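Side-chain contacts in geranyltranstransferase (Thermotoga neapolitana, PDB 4WK5), which probably works as a trans-prenyltransferase of isoprenoid biosynthesis, with magnesium as cofactor, joining isoprenyl diphosphates as other FPP/GGPP synthase family members do: residues E26-R31 with I59-V64; R30-L35 with V85-T90. One frame throughout, in Å; residues are numbered along the deposited sequence.

Contact 1: residues E26-R31 with I59-V64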
# COMPACT_ATOMS: atom_id res chain seq x y z
N GLU A 26 14.79 -21.76 0.40
CA GLU A 26 15.49 -21.38 1.62
C GLU A 26 16.01 -19.94 1.51
O GLU A 26 15.94 -19.18 2.47
CB GLU A 26 16.61 -22.37 1.94
CG GLU A 26 16.04 -23.65 2.54
CD GLU A 26 17.09 -24.62 3.03
OE1 GLU A 26 18.29 -24.42 2.74
OE2 GLU A 26 16.70 -25.58 3.72
N THR A 27 16.50 -19.57 0.33
CA THR A 27 16.96 -18.20 0.08
C THR A 27 15.82 -17.20 0.28
O THR A 27 15.99 -16.16 0.93
CB THR A 27 17.53 -18.06 -1.33
OG1 THR A 27 18.72 -18.84 -1.42
CG2 THR A 27 17.86 -16.60 -1.64
N ILE A 28 14.65 -17.55 -0.24
CA ILE A 28 13.46 -16.71 -0.07
C ILE A 28 13.07 -16.60 1.41
O ILE A 28 12.82 -15.50 1.90
CB ILE A 28 12.27 -17.25 -0.89
CG1 ILE A 28 12.57 -17.10 -2.39
CG2 ILE A 28 10.98 -16.50 -0.55
CD1 ILE A 28 11.71 -17.99 -3.27
N GLU A 29 13.04 -17.73 2.12
CA GLU A 29 12.62 -17.70 3.53
C GLU A 29 13.58 -16.89 4.39
O GLU A 29 13.16 -16.17 5.30
CB GLU A 29 12.50 -19.12 4.08
CG GLU A 29 11.49 -19.99 3.33
CD GLU A 29 10.04 -19.62 3.62
OE1 GLU A 29 9.78 -18.73 4.47
OE2 GLU A 29 9.15 -20.23 3.00
N ARG A 30 14.88 -17.04 4.11
CA ARG A 30 15.91 -16.30 4.82
C ARG A 30 15.75 -14.80 4.65
O ARG A 30 15.76 -14.04 5.63
CB ARG A 30 17.29 -16.74 4.32
CG ARG A 30 18.46 -15.93 4.87
CD ARG A 30 18.60 -16.10 6.37
NE ARG A 30 19.89 -15.60 6.84
CZ ARG A 30 20.09 -15.09 8.05
NH1 ARG A 30 19.09 -15.00 8.92
NH2 ARG A 30 21.31 -14.67 8.40
N ARG A 31 15.59 -14.37 3.41
CA ARG A 31 15.49 -12.94 3.17
C ARG A 31 14.18 -12.37 3.72
O ARG A 31 14.18 -11.29 4.32
CB ARG A 31 15.61 -12.62 1.67
CG ARG A 31 15.41 -11.14 1.38
CD ARG A 31 16.52 -10.28 1.99
NE ARG A 31 17.77 -10.44 1.27
CZ ARG A 31 18.09 -9.76 0.17
NH1 ARG A 31 17.24 -8.88 -0.34
NH2 ARG A 31 19.26 -9.97 -0.43
N ILE A 59 5.12 -20.02 -4.33
CA ILE A 59 5.16 -20.22 -5.78
C ILE A 59 5.56 -18.96 -6.54
O ILE A 59 6.37 -19.01 -7.47
CB ILE A 59 3.79 -20.72 -6.29
CG1 ILE A 59 3.49 -22.11 -5.71
CG2 ILE A 59 3.77 -20.76 -7.80
CD1 ILE A 59 4.63 -23.10 -5.86
N ARG A 60 5.03 -17.81 -6.13
CA ARG A 60 5.32 -16.58 -6.86
C ARG A 60 6.79 -16.16 -6.77
O ARG A 60 7.41 -15.88 -7.80
CB ARG A 60 4.40 -15.45 -6.38
CG ARG A 60 2.94 -15.67 -6.77
CD ARG A 60 1.99 -14.79 -5.94
NE ARG A 60 0.58 -15.14 -6.20
CZ ARG A 60 -0.07 -16.14 -5.60
NH1 ARG A 60 0.55 -16.89 -4.70
NH2 ARG A 60 -1.34 -16.38 -5.91
N PRO A 61 7.37 -16.09 -5.55
CA PRO A 61 8.78 -15.69 -5.54
C PRO A 61 9.68 -16.74 -6.20
O PRO A 61 10.69 -16.39 -6.82
CB PRO A 61 9.12 -15.55 -4.05
CG PRO A 61 8.04 -16.30 -3.32
CD PRO A 61 6.81 -16.15 -4.18
N LEU A 62 9.32 -18.02 -6.07
CA LEU A 62 10.09 -19.06 -6.76
C LEU A 62 10.04 -18.86 -8.27
O LEU A 62 11.04 -19.07 -8.95
CB LEU A 62 9.57 -20.45 -6.39
CG LEU A 62 9.99 -20.99 -5.02
CD1 LEU A 62 9.15 -22.21 -4.67
CD2 LEU A 62 11.47 -21.34 -5.03
N LEU A 63 8.89 -18.45 -8.80
CA LEU A 63 8.77 -18.18 -10.23
C LEU A 63 9.66 -17.01 -10.65
O LEU A 63 10.32 -17.08 -11.69
CB LEU A 63 7.30 -17.91 -10.59
CG LEU A 63 6.90 -17.68 -12.04
CD1 LEU A 63 7.19 -18.94 -12.87
CD2 LEU A 63 5.41 -17.32 -12.06
N VAL A 64 9.69 -15.94 -9.85
CA VAL A 64 10.60 -14.83 -10.14
C VAL A 64 12.05 -15.33 -10.22
O VAL A 64 12.78 -14.99 -11.16
CB VAL A 64 10.48 -13.73 -9.09
CG1 VAL A 64 11.55 -12.66 -9.31
CG2 VAL A 64 9.07 -13.12 -9.12
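The pyrrolidine of Pro61, the one ring that takes part here, turns its CB and CG atoms to Ile28, while its CD lies against the Glu86 carboxylate of helix 75-96. Ile28 and Pro61 form an apolar joint between two helices of the all-helical isoprenoid synthase fold: helix 23-36 and the first turn of helix 59-70. The branch doing most of the touching is the ethyl arm of Ile28, whose CD1 sits 3.6 Å from Pro61 CB, and the two side chains cross at about a right angle. CG1 stands anti to the carbonyl carbon (chi1 -67°) and the arm is extended beyond it (chi2 161°), which carries CD1 out to the other helix. The second branch, CG2, meets the ring at Pro61 CG, 4.0 Å away. An alanine in place of Ile28 would remove both branches and would probably open a gap beside Pro61 and leave Leu62 CD2 without the methyl it touches on segment 26-31. Leu62 also packs on Phe283 of helix 278-289, so it joins that helix to the cluster. Charged groups flank the apolar patch: Glu29 pairs with Lys25 and Arg58, and Arg31 with Glu76 and Asp80. Beyond the ring, Ile28 CD1 also packs against the start of Leu62, 3.7 Å from its backbone N, and touches the leucine tip at CD2, 3.8 Å away.

Contact 2: residues R30-L35 with V85-T90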
# COMPACT_ATOMS: atom_id res chain seq x y z
N ARG A 30 14.88 -17.04 4.11
CA ARG A 30 15.91 -16.30 4.82
C ARG A 30 15.75 -14.80 4.65
O ARG A 30 15.76 -14.04 5.63
CB ARG A 30 17.29 -16.74 4.32
CG ARG A 30 18.46 -15.93 4.87
CD ARG A 30 18.60 -16.10 6.37
NE ARG A 30 19.89 -15.60 6.84
CZ ARG A 30 20.09 -15.09 8.05
NH1 ARG A 30 19.09 -15.00 8.92
NH2 ARG A 30 21.31 -14.67 8.40
N ARG A 31 15.59 -14.37 3.41
CA ARG A 31 15.49 -12.94 3.17
C ARG A 31 14.18 -12.37 3.72
O ARG A 31 14.18 -11.29 4.32
CB ARG A 31 15.61 -12.62 1.67
CG ARG A 31 15.41 -11.14 1.38
CD ARG A 31 16.52 -10.28 1.99
NE ARG A 31 17.77 -10.44 1.27
CZ ARG A 31 18.09 -9.76 0.17
NH1 ARG A 31 17.24 -8.88 -0.34
NH2 ARG A 31 19.26 -9.97 -0.43
N ILE A 32 13.07 -13.09 3.54
CA ILE A 32 11.80 -12.50 3.96
C ILE A 32 11.73 -12.42 5.51
O ILE A 32 11.16 -11.47 6.04
CB ILE A 32 10.58 -13.26 3.35
CG1 ILE A 32 9.34 -12.35 3.37
CG2 ILE A 32 10.32 -14.60 4.02
CD1 ILE A 32 8.13 -12.93 2.64
N GLU A 33 12.34 -13.37 6.22
CA GLU A 33 12.31 -13.28 7.67
C GLU A 33 13.20 -12.15 8.19
O GLU A 33 12.92 -11.57 9.23
CB GLU A 33 12.73 -14.60 8.31
CG GLU A 33 11.70 -15.71 8.18
CD GLU A 33 10.35 -15.40 8.85
OE1 GLU A 33 10.22 -14.40 9.57
OE2 GLU A 33 9.41 -16.20 8.67
N GLU A 34 14.27 -11.85 7.45
CA GLU A 34 15.11 -10.71 7.80
C GLU A 34 14.31 -9.41 7.74
O GLU A 34 14.44 -8.54 8.62
CB GLU A 34 16.33 -10.61 6.88
CG GLU A 34 17.40 -11.63 7.16
CD GLU A 34 18.54 -11.58 6.16
OE1 GLU A 34 18.38 -10.91 5.11
OE2 GLU A 34 19.59 -12.19 6.43
N LEU A 35 13.48 -9.28 6.71
CA LEU A 35 12.73 -8.04 6.49
C LEU A 35 11.60 -7.84 7.49
O LEU A 35 11.25 -6.69 7.80
CB LEU A 35 12.16 -8.01 5.06
CG LEU A 35 13.21 -7.90 3.96
CD1 LEU A 35 12.55 -8.04 2.61
CD2 LEU A 35 13.93 -6.57 4.06
N VAL A 85 7.22 -9.51 -4.05
CA VAL A 85 6.00 -10.12 -4.54
C VAL A 85 5.37 -10.96 -3.44
O VAL A 85 4.16 -10.96 -3.24
CB VAL A 85 6.28 -10.96 -5.81
CG1 VAL A 85 5.10 -11.85 -6.13
CG2 VAL A 85 6.62 -10.03 -6.99
N GLU A 86 6.21 -11.67 -2.68
CA GLU A 86 5.65 -12.53 -1.64
C GLU A 86 5.11 -11.71 -0.46
O GLU A 86 4.09 -12.08 0.13
CB GLU A 86 6.68 -13.55 -1.15
CG GLU A 86 6.13 -14.60 -0.16
CD GLU A 86 5.05 -15.53 -0.74
OE1 GLU A 86 4.81 -15.54 -1.96
OE2 GLU A 86 4.41 -16.25 0.06
N LEU A 87 5.79 -10.61 -0.11
CA LEU A 87 5.26 -9.72 0.92
C LEU A 87 3.90 -9.16 0.52
O LEU A 87 2.97 -9.09 1.33
CB LEU A 87 6.24 -8.58 1.20
CG LEU A 87 7.52 -9.00 1.93
CD1 LEU A 87 8.56 -7.88 1.85
CD2 LEU A 87 7.23 -9.33 3.39
N PHE A 88 3.77 -8.78 -0.74
CA PHE A 88 2.51 -8.24 -1.24
C PHE A 88 1.41 -9.30 -1.18
O PHE A 88 0.28 -9.01 -0.74
CB PHE A 88 2.67 -7.71 -2.68
CG PHE A 88 1.48 -6.92 -3.15
CD1 PHE A 88 0.36 -7.56 -3.65
CD2 PHE A 88 1.47 -5.54 -3.02
CE1 PHE A 88 -0.76 -6.83 -4.05
CE2 PHE A 88 0.34 -4.80 -3.42
CZ PHE A 88 -0.76 -5.45 -3.92
N HIS A 89 1.75 -10.52 -1.61
CA HIS A 89 0.80 -11.62 -1.58
C HIS A 89 0.36 -11.91 -0.14
O HIS A 89 -0.84 -12.09 0.13
CB HIS A 89 1.42 -12.87 -2.22
CG HIS A 89 0.59 -14.11 -2.07
ND1 HIS A 89 -0.67 -14.22 -2.60
CD2 HIS A 89 0.83 -15.27 -1.42
CE1 HIS A 89 -1.17 -15.41 -2.30
NE2 HIS A 89 -0.28 -16.06 -1.58
N THR A 90 1.32 -11.92 0.79
CA THR A 90 1.00 -12.17 2.20
C THR A 90 0.03 -11.12 2.74
O THR A 90 -0.96 -11.45 3.39
CB THR A 90 2.29 -12.19 3.05
OG1 THR A 90 3.15 -13.24 2.56
CG2 THR A 90 1.96 -12.44 4.53
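Ile32 and Leu87 lie alongside each other, running in opposite senses, with Ile32 CG1 3.7 Å from Leu87 CD2. With CG1 anti to the backbone N (chi1 -159°), the ethyl arm of Ile32 runs on until CD1 also reaches the aliphatic part of Glu86, 3.8 Å from its CG. One turn along, Leu35 crosses Leu87 at about a right angle, a looser touch of 4.1 Å between Leu35 CD1 and Leu87 CD1. The axes of the short segments 30-35 and 85-90 approach to 11.3 Å and cross at -62°. Behind this first shell, Leu87 is backed by Leu129 and Ala133 of helix 119-138, while Ile32 also packs on Val52 and Val83. Glu86 is bent at chi2 (63°), which turns its carboxylate from Ile32 toward Arg58, its salt-bridge partner; OE2 also lies in plane at the edge of the His89 ring. The backbone O of Glu86 accepts Thr90 OG1 at 2.9 Å as well as Thr90 N, from opposite faces of its plane. No hydrogen bond or salt bridge spans the two segments, so this buried joint rests on hydrocarbon contact; Glu86 contributes methylene groups, while pairing with Arg58 probably offsets the charge of its carboxylate.

Contacts 1 and 2 lie with their centres about 8 Å apart on the same side of the chain's centre. Both start from helix 23-36 and reach first helix 59-70 and then helix 75-96, the next helix in the chain; their segments overlap at Arg30 and Arg31, but Ile28 makes one contact, Ile32 and Leu35 the other. The partner helices also meet directly, through Arg60 on Val85 and His89, so the N-terminal helix packs across a neighbouring pair of the bundle. Helix 75-96 ends at the family's aspartate-rich motif, and its Phe88, which takes no part in contact 2, meets Phe131 of the second subunit, so contact 2 sets the N-terminal helix on one that also serves the dimer interface.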